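PDB 2V1L: hypothetical protein from Vibrio cholerae, which is of unknown function, but is encoded on the pathogenicity island VPI-2 and shares structural homology with human p32. Local coordinates for residues His10-Lys15 with Leu122-Glu127; Lys15-Leu20 with Asn129-Val134; Glu61-Gln66 with Ile74-Asp79; Thr78-Val83 with Leu90-Asp95. All blocks are in the same frame, centred on the assembly; numbering follows the deposited sequence.

Contact 1: residues His10-Lys15 with Leu122-Glu127; sequences HLPISK and LYQLWE
Glu127 grips Ser14 with both oxygens of its carboxylate. Ser14 N donates to Glu127 OE1 at 3.0 Å, and the bond is nearly straight at 172°. Ser14 OG donates to Glu127 OE2 at 2.7 Å. Each oxygen uses its syn lone pair, so the serine is held in two-pronged fashion. Glu127 has CG anti to the backbone N (chi1 -168°) and an extended chain, which puts the carboxylate at Ser14. Glu127 OE1 takes a second bond, from Tyr123 OH at 2.7 Å, one helical turn back. This donor comes from the anti side and sits 28° out of the carboxylate plane. Three bonds thus hold the buried carboxylate and fix its rotation, and they would be expected to favour its charged form.

The Tyr123 ring lies against the chain 11-13. Leu11 CD1 packs on Tyr123 CB at 3.9 Å. Ile13 CG1 touches Tyr123 OH at 3.5 Å, and the carbonyl oxygen of Pro12 lies at the ring edge. Farther out, Pro12 CG meets Gln124 CG at 3.7 Å, the two side chains crossing at about a right angle.

Pro12 is the centre of an inverse gamma turn, closed by Ile13 N bonding to Leu11 O. Behind the contact, Phe96 meets the Tyr123 ring edge-to-face. Ser14 stands at the N-cap position of helix 15-29, but its hydroxyl goes to Glu127 and does not cap. The Glu127 bonds tie this helix start to helix 117-135, in a fold of helices packed on an antiparallel sheet.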
loop_
_atom_site.group_PDB
_atom_site.type_symbol
_atom_site.label_atom_id
_atom_site.label_comp_id
_atom_site.label_asym_id
_atom_site.label_seq_id
_atom_site.Cartn_x
_atom_site.Cartn_y
_atom_site.Cartn_z
ATOM N N HIS A 10 2.395 -1.613 -13.723
ATOM C CA HIS A 10 3.759 -1.932 -14.171
ATOM C C HIS A 10 4.637 -2.516 -13.065
ATOM O O HIS A 10 5.827 -2.762 -13.270
ATOM C CB HIS A 10 4.427 -0.688 -14.789
ATOM C CG HIS A 10 3.763 -0.211 -16.049
ATOM N ND1 HIS A 10 4.343 -0.342 -17.293
ATOM C CD2 HIS A 10 2.554 0.367 -16.257
ATOM C CE1 HIS A 10 3.529 0.148 -18.211
ATOM N NE2 HIS A 10 2.434 0.578 -17.610
ATOM N N LEU A 11 4.041 -2.727 -11.896
ATOM C CA LEU A 11 4.706 -3.410 -10.787
ATOM C C LEU A 11 4.078 -4.794 -10.584
ATOM O O LEU A 11 2.883 -4.960 -10.797
ATOM C CB LEU A 11 4.622 -2.562 -9.513
ATOM C CG LEU A 11 5.551 -1.341 -9.490
ATOM C CD1 LEU A 11 5.378 -0.575 -8.208
ATOM C CD2 LEU A 11 7.013 -1.731 -9.707
ATOM N N PRO A 12 4.881 -5.793 -10.172
ATOM C CA PRO A 12 4.351 -7.147 -10.064
ATOM C C PRO A 12 3.474 -7.360 -8.820
ATOM O O PRO A 12 3.861 -8.104 -7.902
ATOM C CB PRO A 12 5.617 -7.996 -10.005
ATOM C CG PRO A 12 6.612 -7.133 -9.362
ATOM C CD PRO A 12 6.301 -5.731 -9.778
ATOM N N ILE A 13 2.310 -6.703 -8.802
ATOM C CA ILE A 13 1.327 -6.885 -7.746
ATOM C C ILE A 13 0.883 -8.349 -7.774
ATOM O O ILE A 13 0.546 -8.889 -8.842
ATOM C CB ILE A 13 0.118 -5.911 -7.881
ATOM C CG1 ILE A 13 0.603 -4.444 -7.830
ATOM C CG2 ILE A 13 -0.892 -6.111 -6.755
ATOM C CD1 ILE A 13 -0.477 -3.418 -8.106
ATOM N N SER A 14 0.916 -8.978 -6.596
ATOM C CA SER A 14 0.624 -10.402 -6.420
ATOM C C SER A 14 -0.834 -10.733 -6.363
ATOM O O SER A 14 -1.666 -9.923 -5.905
ATOM C CB SER A 14 1.226 -10.893 -5.102
ATOM O OG SER A 14 2.610 -11.098 -5.274
ATOM N N LYS A 15 -1.130 -11.969 -6.770
ATOM C CA LYS A 15 -2.435 -12.581 -6.518
ATOM C C LYS A 15 -2.848 -12.546 -5.038
ATOM O O LYS A 15 -3.961 -12.130 -4.732
ATOM C CB LYS A 15 -2.485 -14.000 -7.100
ATOM C CG LYS A 15 -2.588 -13.972 -8.610
ATOM C CD LYS A 15 -2.469 -15.360 -9.180
ATOM C CE LYS A 15 -3.220 -15.444 -10.484
ATOM N NZ LYS A 15 -4.682 -15.343 -10.199
ATOM N N LEU A 122 12.112 -3.122 -4.844
ATOM C CA LEU A 122 11.573 -2.424 -3.703
ATOM C C LEU A 122 10.102 -2.836 -3.478
ATOM O O LEU A 122 9.695 -3.119 -2.360
ATOM C CB LEU A 122 11.694 -0.934 -3.976
ATOM C CG LEU A 122 11.527 0.150 -2.959
ATOM C CD1 LEU A 122 12.624 0.080 -1.900
ATOM C CD2 LEU A 122 11.580 1.479 -3.735
ATOM N N TYR A 123 9.303 -2.852 -4.538
ATOM C CA TYR A 123 7.887 -3.203 -4.403
ATOM C C TYR A 123 7.684 -4.672 -3.931
ATOM O O TYR A 123 6.848 -4.974 -3.066
ATOM C CB TYR A 123 7.115 -2.981 -5.704
ATOM C CG TYR A 123 5.684 -3.404 -5.484
ATOM C CD1 TYR A 123 4.791 -2.552 -4.861
ATOM C CD2 TYR A 123 5.261 -4.711 -5.777
ATOM C CE1 TYR A 123 3.487 -2.970 -4.572
ATOM C CE2 TYR A 123 3.954 -5.107 -5.514
ATOM C CZ TYR A 123 3.105 -4.238 -4.901
ATOM O OH TYR A 123 1.819 -4.617 -4.600
ATOM N N GLN A 124 8.464 -5.582 -4.499
ATOM C CA GLN A 124 8.334 -6.994 -4.165
ATOM C C GLN A 124 8.671 -7.262 -2.711
ATOM O O GLN A 124 8.018 -8.068 -2.079
ATOM C CB GLN A 124 9.272 -7.829 -5.045
ATOM C CG GLN A 124 8.771 -7.946 -6.482
ATOM C CD GLN A 124 9.732 -8.769 -7.290
ATOM O OE1 GLN A 124 10.954 -8.696 -7.085
ATOM N NE2 GLN A 124 9.195 -9.597 -8.181
ATOM N N LEU A 125 9.715 -6.619 -2.226
ATOM C CA LEU A 125 10.081 -6.702 -0.829
ATOM C C LEU A 125 9.053 -6.070 0.064
ATOM O O LEU A 125 8.666 -6.675 1.034
ATOM C CB LEU A 125 11.460 -6.088 -0.563
ATOM C CG LEU A 125 12.633 -6.872 -1.135
ATOM C CD1 LEU A 125 13.823 -5.913 -1.375
ATOM C CD2 LEU A 125 13.063 -8.004 -0.221
ATOM N N TRP A 126 8.642 -4.836 -0.244
ATOM C CA TRP A 126 7.570 -4.182 0.513
ATOM C C TRP A 126 6.320 -5.078 0.611
ATOM O O TRP A 126 5.727 -5.232 1.706
ATOM C CB TRP A 126 7.145 -2.838 -0.129
ATOM C CG TRP A 126 6.004 -2.281 0.645
ATOM C CD1 TRP A 126 6.086 -1.602 1.815
ATOM C CD2 TRP A 126 4.604 -2.466 0.377
ATOM N NE1 TRP A 126 4.825 -1.311 2.277
ATOM C CE2 TRP A 126 3.897 -1.829 1.412
ATOM C CE3 TRP A 126 3.883 -3.072 -0.656
ATOM C CZ2 TRP A 126 2.505 -1.785 1.447
ATOM C CZ3 TRP A 126 2.489 -3.055 -0.609
ATOM C CH2 TRP A 126 1.820 -2.412 0.438
ATOM N N GLU A 127 5.889 -5.622 -0.525
ATOM C CA GLU A 127 4.625 -6.376 -0.563
ATOM C C GLU A 127 4.671 -7.713 0.185
ATOM O O GLU A 127 3.693 -8.096 0.799
ATOM C CB GLU A 127 4.186 -6.634 -2.005
ATOM C CG GLU A 127 2.738 -7.160 -2.137
ATOM C CD GLU A 127 2.497 -7.852 -3.479
ATOM O OE1 GLU A 127 1.816 -7.272 -4.354
ATOM O OE2 GLU A 127 3.010 -8.975 -3.659
#

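Contact 2: residues Lys15-Leu20 with Asn129-Val134; sequences KPFHAL and NFLAYV
Phe17 and Phe130 meet where two helices pack side by side on the sheet. The segments 15-20 and 129-134 run in roughly the same direction, 46° apart, with their axes 10.7 Å from each other. No hydrogen bond crosses between them. Phe17 has CG anti to the backbone N (chi1 -170°), which carries its ring toward the other helix and the sheet, where it also touches Ile62, Ile74 and Ile77. Phe130 CD2 lies at the edge of the Phe17 ring, in its plane, and the two side chains cross at about a right angle.

Leu131 fits among Pro16, Phe17 and Leu20. Unlike Phe17, it sets CG opposite the carbonyl carbon (chi1 -68°). Its CD1 meets Pro16 CB at 3.9 Å, while Leu131 CD2 lies 4.0 Å from Leu20 CD2. Leu20 comes one turn after Pro16. It extends across to the second helix and meets Val134 tip to tip, Leu20 CD1 to Val134 CG1 at 3.7 Å. Its other methyl, Leu20 CD2, touches Phe130 CE2 at 3.5 Å.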
loop_
_atom_site.group_PDB
_atom_site.type_symbol
_atom_site.label_atom_id
_atom_site.label_comp_id
_atom_site.label_asym_id
_atom_site.label_seq_id
_atom_site.Cartn_x
_atom_site.Cartn_y
_atom_site.Cartn_z
ATOM N N LYS A 15 -1.130 -11.969 -6.770
ATOM C CA LYS A 15 -2.435 -12.581 -6.518
ATOM C C LYS A 15 -2.848 -12.546 -5.038
ATOM O O LYS A 15 -3.961 -12.130 -4.732
ATOM C CB LYS A 15 -2.485 -14.000 -7.100
ATOM C CG LYS A 15 -2.588 -13.972 -8.610
ATOM C CD LYS A 15 -2.469 -15.360 -9.180
ATOM C CE LYS A 15 -3.220 -15.444 -10.484
ATOM N NZ LYS A 15 -4.682 -15.343 -10.199
ATOM N N PRO A 16 -1.953 -12.936 -4.113
ATOM C CA PRO A 16 -2.315 -12.766 -2.703
ATOM C C PRO A 16 -2.657 -11.316 -2.305
ATOM O O PRO A 16 -3.507 -11.102 -1.442
ATOM C CB PRO A 16 -1.058 -13.239 -1.974
ATOM C CG PRO A 16 -0.420 -14.174 -2.925
ATOM C CD PRO A 16 -0.640 -13.584 -4.252
ATOM N N PHE A 17 -2.022 -10.334 -2.942
ATOM C CA PHE A 17 -2.316 -8.927 -2.644
ATOM C C PHE A 17 -3.696 -8.584 -3.204
ATOM O O PHE A 17 -4.477 -7.953 -2.545
ATOM C CB PHE A 17 -1.236 -8.009 -3.203
ATOM C CG PHE A 17 -1.339 -6.573 -2.728
ATOM C CD1 PHE A 17 -0.846 -6.198 -1.486
ATOM C CD2 PHE A 17 -1.884 -5.590 -3.555
ATOM C CE1 PHE A 17 -0.922 -4.869 -1.065
ATOM C CE2 PHE A 17 -1.968 -4.252 -3.134
ATOM C CZ PHE A 17 -1.492 -3.890 -1.885
ATOM N N HIS A 18 -4.013 -9.047 -4.402
ATOM C CA HIS A 18 -5.372 -8.816 -4.951
ATOM C C HIS A 18 -6.465 -9.452 -4.110
ATOM O O HIS A 18 -7.497 -8.824 -3.844
ATOM C CB HIS A 18 -5.463 -9.263 -6.401
ATOM C CG HIS A 18 -4.675 -8.400 -7.341
ATOM N ND1 HIS A 18 -3.841 -8.918 -8.309
ATOM C CD2 HIS A 18 -4.598 -7.053 -7.459
ATOM C CE1 HIS A 18 -3.286 -7.928 -8.988
ATOM N NE2 HIS A 18 -3.737 -6.788 -8.497
ATOM N N ALA A 19 -6.212 -10.683 -3.676
ATOM C CA ALA A 19 -7.070 -11.415 -2.739
ATOM C C ALA A 19 -7.276 -10.695 -1.409
ATOM O O ALA A 19 -8.381 -10.711 -0.877
ATOM C CB ALA A 19 -6.514 -12.846 -2.496
ATOM N N LEU A 20 -6.223 -10.101 -0.842
ATOM C CA LEU A 20 -6.404 -9.241 0.339
ATOM C C LEU A 20 -7.321 -8.059 0.032
ATOM O O LEU A 20 -8.273 -7.796 0.781
ATOM C CB LEU A 20 -5.066 -8.745 0.911
ATOM C CG LEU A 20 -5.137 -7.686 2.025
ATOM C CD1 LEU A 20 -5.865 -8.179 3.301
ATOM C CD2 LEU A 20 -3.767 -7.200 2.378
ATOM N N ASN A 129 6.647 -8.301 2.799
ATOM C CA ASN A 129 6.572 -7.847 4.191
ATOM C C ASN A 129 5.127 -7.537 4.607
ATOM O O ASN A 129 4.609 -8.083 5.581
ATOM C CB ASN A 129 7.462 -6.607 4.370
ATOM C CG ASN A 129 8.955 -6.938 4.405
ATOM O OD1 ASN A 129 9.798 -6.034 4.433
ATOM N ND2 ASN A 129 9.288 -8.223 4.416
ATOM N N PHE A 130 4.470 -6.654 3.875
ATOM C CA PHE A 130 3.087 -6.248 4.191
ATOM C C PHE A 130 2.129 -7.436 4.294
ATOM O O PHE A 130 1.341 -7.522 5.230
ATOM C CB PHE A 130 2.580 -5.253 3.155
ATOM C CG PHE A 130 1.145 -4.825 3.360
ATOM C CD1 PHE A 130 0.798 -3.983 4.409
ATOM C CD2 PHE A 130 0.161 -5.223 2.458
ATOM C CE1 PHE A 130 -0.550 -3.568 4.585
ATOM C CE2 PHE A 130 -1.181 -4.796 2.614
ATOM C CZ PHE A 130 -1.526 -3.967 3.677
ATOM N N LEU A 131 2.201 -8.342 3.333
ATOM C CA LEU A 131 1.391 -9.575 3.378
ATOM C C LEU A 131 1.673 -10.474 4.594
ATOM O O LEU A 131 0.732 -11.004 5.189
ATOM C CB LEU A 131 1.474 -10.379 2.056
ATOM C CG LEU A 131 0.808 -9.657 0.874
ATOM C CD1 LEU A 131 1.043 -10.387 -0.444
ATOM C CD2 LEU A 131 -0.710 -9.407 1.126
ATOM N N ALA A 132 2.940 -10.591 4.992
ATOM C CA ALA A 132 3.274 -11.258 6.258
ATOM C C ALA A 132 2.623 -10.594 7.478
ATOM O O ALA A 132 2.086 -11.284 8.363
ATOM C CB ALA A 132 4.777 -11.389 6.446
ATOM N N TYR A 133 2.679 -9.270 7.525
ATOM C CA TYR A 133 2.123 -8.473 8.628
ATOM C C TYR A 133 0.623 -8.665 8.732
ATOM O O TYR A 133 0.109 -8.915 9.802
ATOM C CB TYR A 133 2.363 -6.968 8.391
ATOM C CG TYR A 133 3.817 -6.561 8.296
ATOM C CD1 TYR A 133 4.825 -7.379 8.782
ATOM C CD2 TYR A 133 4.182 -5.329 7.690
ATOM C CE1 TYR A 133 6.167 -7.006 8.692
ATOM C CE2 TYR A 133 5.520 -4.942 7.598
ATOM C CZ TYR A 133 6.491 -5.780 8.093
ATOM O OH TYR A 133 7.802 -5.413 7.983
ATOM N N VAL A 134 -0.076 -8.495 7.614
ATOM C CA VAL A 134 -1.512 -8.723 7.551
ATOM C C VAL A 134 -1.938 -10.141 7.958
ATOM O O VAL A 134 -2.837 -10.307 8.771
ATOM C CB VAL A 134 -2.057 -8.431 6.168
ATOM C CG1 VAL A 134 -3.540 -8.760 6.138
ATOM C CG2 VAL A 134 -1.847 -6.945 5.814
#

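Contact 3: residues Glu61-Gln66 with Ile74-Asp79; sequences EIALSQ and IEYITD
The Tyr76 ring carries the methyl group of Ala63 on one face. Ala63 CB lies 3.6 Å from the centroid of the Tyr76 ring, 23° off the normal, a CH-pi contact. Glu61 OE2 sits at the ring edge, beside the hydroxyl, with the carboxylate plane turned 45° from the ring. The two oxygens are modelled so close that the length of their bond is doubtful. The tyrosine bends over Ala63 because its CG stands between the backbone N and carbonyl carbon (chi1 60°).

Strands 60-66 and 72-82 form an antiparallel beta hairpin. Glu61 and Thr78 are a hydrogen-bonded pair, with Glu61 N to Thr78 O at 2.7 Å and Thr78 N to Glu61 O at 2.8 Å. A classic bulge follows, with Glu75 and Tyr76 both facing Ala63. Beyond it, Ser65 OG makes a weak bond to Glu75 OE2.

Ile62, Leu64, Ile74 and Ile77 point to the other face, toward the helices. Ile62 CG2 packs on Ile74 CD1 at 3.9 Å, and Leu64 CD2 approaches Ile74 CA at 3.6 Å. Ile62 and Ile77 lie side by side, and Leu64 also touches Leu25 of helix 15-29.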
loop_
_atom_site.group_PDB
_atom_site.type_symbol
_atom_site.label_atom_id
_atom_site.label_comp_id
_atom_site.label_asym_id
_atom_site.label_seq_id
_atom_site.Cartn_x
_atom_site.Cartn_y
_atom_site.Cartn_z
ATOM N N GLU A 61 -1.624 3.120 3.736
ATOM C CA GLU A 61 -2.820 3.571 3.024
ATOM C C GLU A 61 -2.819 3.099 1.577
ATOM O O GLU A 61 -1.816 3.224 0.869
ATOM C CB GLU A 61 -2.926 5.111 3.080
ATOM C CG GLU A 61 -4.187 5.659 2.429
ATOM C CD GLU A 61 -4.352 7.163 2.595
ATOM O OE1 GLU A 61 -4.355 7.648 3.748
ATOM O OE2 GLU A 61 -4.508 7.859 1.557
ATOM N N ILE A 62 -3.950 2.555 1.138
ATOM C CA ILE A 62 -4.117 2.125 -0.232
ATOM C C ILE A 62 -5.387 2.749 -0.818
ATOM O O ILE A 62 -6.430 2.730 -0.175
ATOM C CB ILE A 62 -4.183 0.573 -0.357
ATOM C CG1 ILE A 62 -2.906 -0.066 0.203
ATOM C CG2 ILE A 62 -4.418 0.183 -1.834
ATOM C CD1 ILE A 62 -3.055 -1.504 0.749
ATOM N N ALA A 63 -5.294 3.281 -2.040
ATOM C CA ALA A 63 -6.441 3.905 -2.705
ATOM C C ALA A 63 -6.855 3.236 -3.989
ATOM O O ALA A 63 -6.043 2.949 -4.879
ATOM C CB ALA A 63 -6.195 5.388 -2.958
ATOM N N LEU A 64 -8.158 3.036 -4.093
ATOM C CA LEU A 64 -8.742 2.349 -5.228
ATOM C C LEU A 64 -9.926 3.158 -5.726
ATOM O O LEU A 64 -10.655 3.757 -4.936
ATOM C CB LEU A 64 -9.228 0.951 -4.797
ATOM C CG LEU A 64 -8.325 0.018 -3.980
ATOM C CD1 LEU A 64 -9.152 -1.077 -3.340
ATOM C CD2 LEU A 64 -7.267 -0.599 -4.849
ATOM N N SER A 65 -10.120 3.165 -7.034
ATOM C CA SER A 65 -11.327 3.729 -7.617
ATOM C C SER A 65 -11.966 2.693 -8.532
ATOM O O SER A 65 -11.269 1.858 -9.117
ATOM C CB SER A 65 -11.000 4.992 -8.397
ATOM O OG SER A 65 -10.301 4.658 -9.579
ATOM N N GLN A 66 -13.294 2.759 -8.635
ATOM C CA GLN A 66 -14.100 1.830 -9.444
ATOM C C GLN A 66 -14.162 2.328 -10.885
ATOM O O GLN A 66 -14.719 3.401 -11.155
ATOM C CB GLN A 66 -15.527 1.724 -8.874
ATOM C CG GLN A 66 -15.706 2.380 -7.480
ATOM C CD GLN A 66 -17.165 2.624 -7.078
ATOM O OE1 GLN A 66 -18.025 1.745 -7.228
ATOM N NE2 GLN A 66 -17.442 3.819 -6.547
ATOM N N ILE A 74 -5.962 0.162 -8.671
ATOM C CA ILE A 74 -5.145 0.591 -7.532
ATOM C C ILE A 74 -4.506 1.936 -7.863
ATOM O O ILE A 74 -3.764 2.057 -8.833
ATOM C CB ILE A 74 -4.083 -0.463 -7.121
ATOM C CG1 ILE A 74 -3.316 -0.015 -5.878
ATOM C CG2 ILE A 74 -3.090 -0.712 -8.237
ATOM C CD1 ILE A 74 -2.784 -1.161 -5.116
ATOM N N GLU A 75 -4.840 2.945 -7.058
ATOM C CA GLU A 75 -4.395 4.327 -7.297
ATOM C C GLU A 75 -2.995 4.594 -6.762
ATOM O O GLU A 75 -2.119 5.036 -7.488
ATOM C CB GLU A 75 -5.379 5.310 -6.665
ATOM C CG GLU A 75 -6.803 5.095 -7.119
ATOM C CD GLU A 75 -7.070 5.660 -8.495
ATOM O OE1 GLU A 75 -6.424 5.218 -9.476
ATOM O OE2 GLU A 75 -7.944 6.552 -8.581
ATOM N N TYR A 76 -2.802 4.341 -5.477
ATOM C CA TYR A 76 -1.497 4.427 -4.887
ATOM C C TYR A 76 -1.401 3.538 -3.657
ATOM O O TYR A 76 -2.415 3.156 -3.081
ATOM C CB TYR A 76 -1.186 5.886 -4.502
ATOM C CG TYR A 76 -2.151 6.489 -3.502
ATOM C CD1 TYR A 76 -3.152 7.365 -3.924
ATOM C CD2 TYR A 76 -2.058 6.196 -2.142
ATOM C CE1 TYR A 76 -4.045 7.938 -3.023
ATOM C CE2 TYR A 76 -2.945 6.772 -1.215
ATOM C CZ TYR A 76 -3.936 7.642 -1.676
ATOM O OH TYR A 76 -4.828 8.199 -0.792
ATOM N N ILE A 77 -0.174 3.244 -3.248
ATOM C CA ILE A 77 0.085 2.569 -1.978
ATOM C C ILE A 77 1.115 3.396 -1.233
ATOM O O ILE A 77 2.173 3.662 -1.784
ATOM C CB ILE A 77 0.656 1.123 -2.198
ATOM C CG1 ILE A 77 -0.331 0.269 -2.980
ATOM C CG2 ILE A 77 0.987 0.454 -0.848
ATOM C CD1 ILE A 77 0.233 -1.102 -3.394
ATOM N N THR A 78 0.806 3.786 0.008
ATOM C CA THR A 78 1.720 4.538 0.851
ATOM C C THR A 78 1.926 3.886 2.207
ATOM O O THR A 78 0.958 3.513 2.887
ATOM C CB THR A 78 1.208 5.989 1.073
ATOM O OG1 THR A 78 0.865 6.562 -0.195
ATOM C CG2 THR A 78 2.290 6.874 1.707
ATOM N N ASP A 79 3.202 3.792 2.584
ATOM C CA ASP A 79 3.703 3.330 3.868
ATOM C C ASP A 79 4.275 4.576 4.558
ATOM O O ASP A 79 5.061 5.326 3.946
ATOM C CB ASP A 79 4.813 2.285 3.603
ATOM C CG ASP A 79 5.569 1.879 4.836
ATOM O OD1 ASP A 79 6.086 2.736 5.562
ATOM O OD2 ASP A 79 5.679 0.670 5.071
#

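Contact 4: residues Thr78-Val83 with Leu90-Asp95; sequences TDFAYV and LERCLD
Ala81 CB packs on Cys93 CB at 4.0 Å, on the sheet face that also bears Asp79. Leu94 CD1 touches Asp79 CG there, and Trp126 of helix 117-135 also reaches Asp79. On the other face Leu90 lies over the Tyr82 ring. Its CD2 is 3.9 Å from the centroid of the Tyr82 ring and 9° off the normal, a well-centred CH-pi contact. The same methyl, Leu90 CD2, also meets Phe80 CB at 4.1 Å.

Backbone bonds join the strands. Ala81 and Glu91 form a hydrogen-bonded pair, with Ala81 N to Glu91 O and Glu91 N to Ala81 O both at 2.9 Å. Asp79 N donates to Leu94 O.

Thr78 and Asp95 make a buried polar pair. A chi1 of -176° turns Asp95 OD1 toward Thr78 OG1, the two side chains crossing at a slant. The modelled bond is so short that its length is doubtful. Asp79 OD1 is bound outside the segments, by His58 ND1.

At the exposed polar edge, the Glu91 side chain crosses Val83 at about a right angle. The stem of Arg92 runs alongside Phe80, with guanidinium and ring planes 86° apart.

The chain turns a corner at Leu94, and strand 95-97 goes on pairing with strand 72-82. Cys93 and Leu94 both face Asp79, whose O accepts from Cys93 N at 2.7 Å and from Leu94 N at 3.2 Å. This is a classic beta bulge in an antiparallel hairpin.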
loop_
_atom_site.group_PDB
_atom_site.type_symbol
_atom_site.label_atom_id
_atom_site.label_comp_id
_atom_site.label_asym_id
_atom_site.label_seq_id
_atom_site.Cartn_x
_atom_site.Cartn_y
_atom_site.Cartn_z
ATOM N N THR A 78 0.806 3.786 0.008
ATOM C CA THR A 78 1.720 4.538 0.851
ATOM C C THR A 78 1.926 3.886 2.207
ATOM O O THR A 78 0.958 3.513 2.887
ATOM C CB THR A 78 1.208 5.989 1.073
ATOM O OG1 THR A 78 0.865 6.562 -0.195
ATOM C CG2 THR A 78 2.290 6.874 1.707
ATOM N N ASP A 79 3.202 3.792 2.584
ATOM C CA ASP A 79 3.703 3.330 3.868
ATOM C C ASP A 79 4.275 4.576 4.558
ATOM O O ASP A 79 5.061 5.326 3.946
ATOM C CB ASP A 79 4.813 2.285 3.603
ATOM C CG ASP A 79 5.569 1.879 4.836
ATOM O OD1 ASP A 79 6.086 2.736 5.562
ATOM O OD2 ASP A 79 5.679 0.670 5.071
ATOM N N PHE A 80 3.859 4.820 5.798
ATOM C CA PHE A 80 4.276 6.028 6.526
ATOM C C PHE A 80 5.123 5.617 7.699
ATOM O O PHE A 80 4.950 4.521 8.225
ATOM C CB PHE A 80 3.088 6.800 7.091
ATOM C CG PHE A 80 2.053 7.186 6.077
ATOM C CD1 PHE A 80 2.047 8.455 5.527
ATOM C CD2 PHE A 80 1.040 6.281 5.709
ATOM C CE1 PHE A 80 1.069 8.810 4.618
ATOM C CE2 PHE A 80 0.069 6.627 4.816
ATOM C CZ PHE A 80 0.077 7.882 4.256
ATOM N N ALA A 81 6.030 6.502 8.111
ATOM C CA ALA A 81 6.848 6.284 9.282
ATOM C C ALA A 81 7.203 7.615 9.939
ATOM O O ALA A 81 7.163 8.660 9.304
ATOM C CB ALA A 81 8.122 5.507 8.919
ATOM N N TYR A 82 7.551 7.545 11.221
ATOM C CA TYR A 82 8.046 8.700 11.968
ATOM C C TYR A 82 9.474 8.999 11.569
ATOM O O TYR A 82 10.305 8.089 11.472
ATOM C CB TYR A 82 7.964 8.451 13.476
ATOM C CG TYR A 82 6.560 8.515 13.982
ATOM C CD1 TYR A 82 5.883 9.732 14.040
ATOM C CD2 TYR A 82 5.893 7.365 14.390
ATOM C CE1 TYR A 82 4.576 9.812 14.492
ATOM C CE2 TYR A 82 4.581 7.424 14.841
ATOM C CZ TYR A 82 3.928 8.655 14.891
ATOM O OH TYR A 82 2.627 8.731 15.334
ATOM N N VAL A 83 9.749 10.283 11.345
ATOM C CA VAL A 83 11.053 10.759 10.897
ATOM C C VAL A 83 11.634 11.773 11.891
ATOM O O VAL A 83 10.893 12.549 12.515
ATOM C CB VAL A 83 10.927 11.383 9.481
ATOM C CG1 VAL A 83 12.071 12.359 9.182
ATOM C CG2 VAL A 83 10.811 10.269 8.406
ATOM N N LEU A 90 4.519 11.744 11.238
ATOM C CA LEU A 90 4.383 10.733 10.182
ATOM C C LEU A 90 4.646 11.337 8.807
ATOM O O LEU A 90 4.002 12.300 8.413
ATOM C CB LEU A 90 2.989 10.083 10.210
ATOM C CG LEU A 90 2.711 9.040 11.301
ATOM C CD1 LEU A 90 1.218 8.783 11.432
ATOM C CD2 LEU A 90 3.450 7.740 11.049
ATOM N N GLU A 91 5.629 10.778 8.114
ATOM C CA GLU A 91 5.988 11.170 6.757
ATOM C C GLU A 91 5.775 9.965 5.862
ATOM O O GLU A 91 5.866 8.838 6.340
ATOM C CB GLU A 91 7.472 11.542 6.699
ATOM C CG GLU A 91 7.843 12.799 7.481
ATOM C CD GLU A 91 9.146 13.436 7.004
ATOM O OE1 GLU A 91 9.570 13.184 5.851
ATOM O OE2 GLU A 91 9.748 14.202 7.782
ATOM N N ARG A 92 5.505 10.202 4.573
ATOM C CA ARG A 92 5.496 9.132 3.577
ATOM C C ARG A 92 6.875 8.504 3.635
ATOM O O ARG A 92 7.876 9.211 3.708
ATOM C CB ARG A 92 5.242 9.656 2.153
ATOM C CG ARG A 92 3.861 10.300 1.943
ATOM C CD ARG A 92 3.610 10.480 0.446
ATOM N NE ARG A 92 2.451 11.323 0.180
ATOM C CZ ARG A 92 2.110 11.774 -1.025
ATOM N NH1 ARG A 92 2.846 11.487 -2.091
ATOM N NH2 ARG A 92 1.031 12.530 -1.159
ATOM N N CYS A 93 6.928 7.185 3.617
ATOM C CA CYS A 93 8.183 6.463 3.782
ATOM C C CYS A 93 8.523 5.743 2.482
ATOM O O CYS A 93 9.638 5.846 1.971
ATOM C CB CYS A 93 8.022 5.455 4.916
ATOM S SG CYS A 93 9.471 4.453 5.179
ATOM N N LEU A 94 7.530 5.008 1.974
ATOM C CA LEU A 94 7.531 4.418 0.653
ATOM C C LEU A 94 6.196 4.794 0.046
ATOM O O LEU A 94 5.173 4.748 0.730
ATOM C CB LEU A 94 7.553 2.899 0.736
ATOM C CG LEU A 94 8.829 2.151 1.138
ATOM C CD1 LEU A 94 8.702 1.610 2.520
ATOM C CD2 LEU A 94 8.989 0.964 0.164
ATOM N N ASP A 95 6.199 5.120 -1.223
ATOM C CA ASP A 95 4.959 5.493 -1.918
ATOM C C ASP A 95 5.020 4.905 -3.325
ATOM O O ASP A 95 6.036 5.042 -4.007
ATOM C CB ASP A 95 4.813 7.021 -1.970
ATOM C CG ASP A 95 3.493 7.462 -2.586
ATOM O OD1 ASP A 95 2.410 7.180 -2.015
ATOM O OD2 ASP A 95 3.545 8.093 -3.650
#

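Along the chain, the first segments of contacts 1 and 2 come near the N-terminus and their partners lie on helix 117-135, with contacts 3 and 4 between. Contacts 1 and 2 share Lys15, and their centres are about 10 Å apart. Contacts 3 and 4 share Thr78 and Asp79 on strand 72-82, with centres about 14 Å apart. The two pairs meet through the core: Phe17 of contact 2 and Trp126 of contact 1 both pack on Ile77 of contact 3. Contacts 2 and 4 do not touch; their centres are about 19 Å apart, on opposite sides of the chain's centre. The N-terminal and late helices thus close together over one antiparallel sheet.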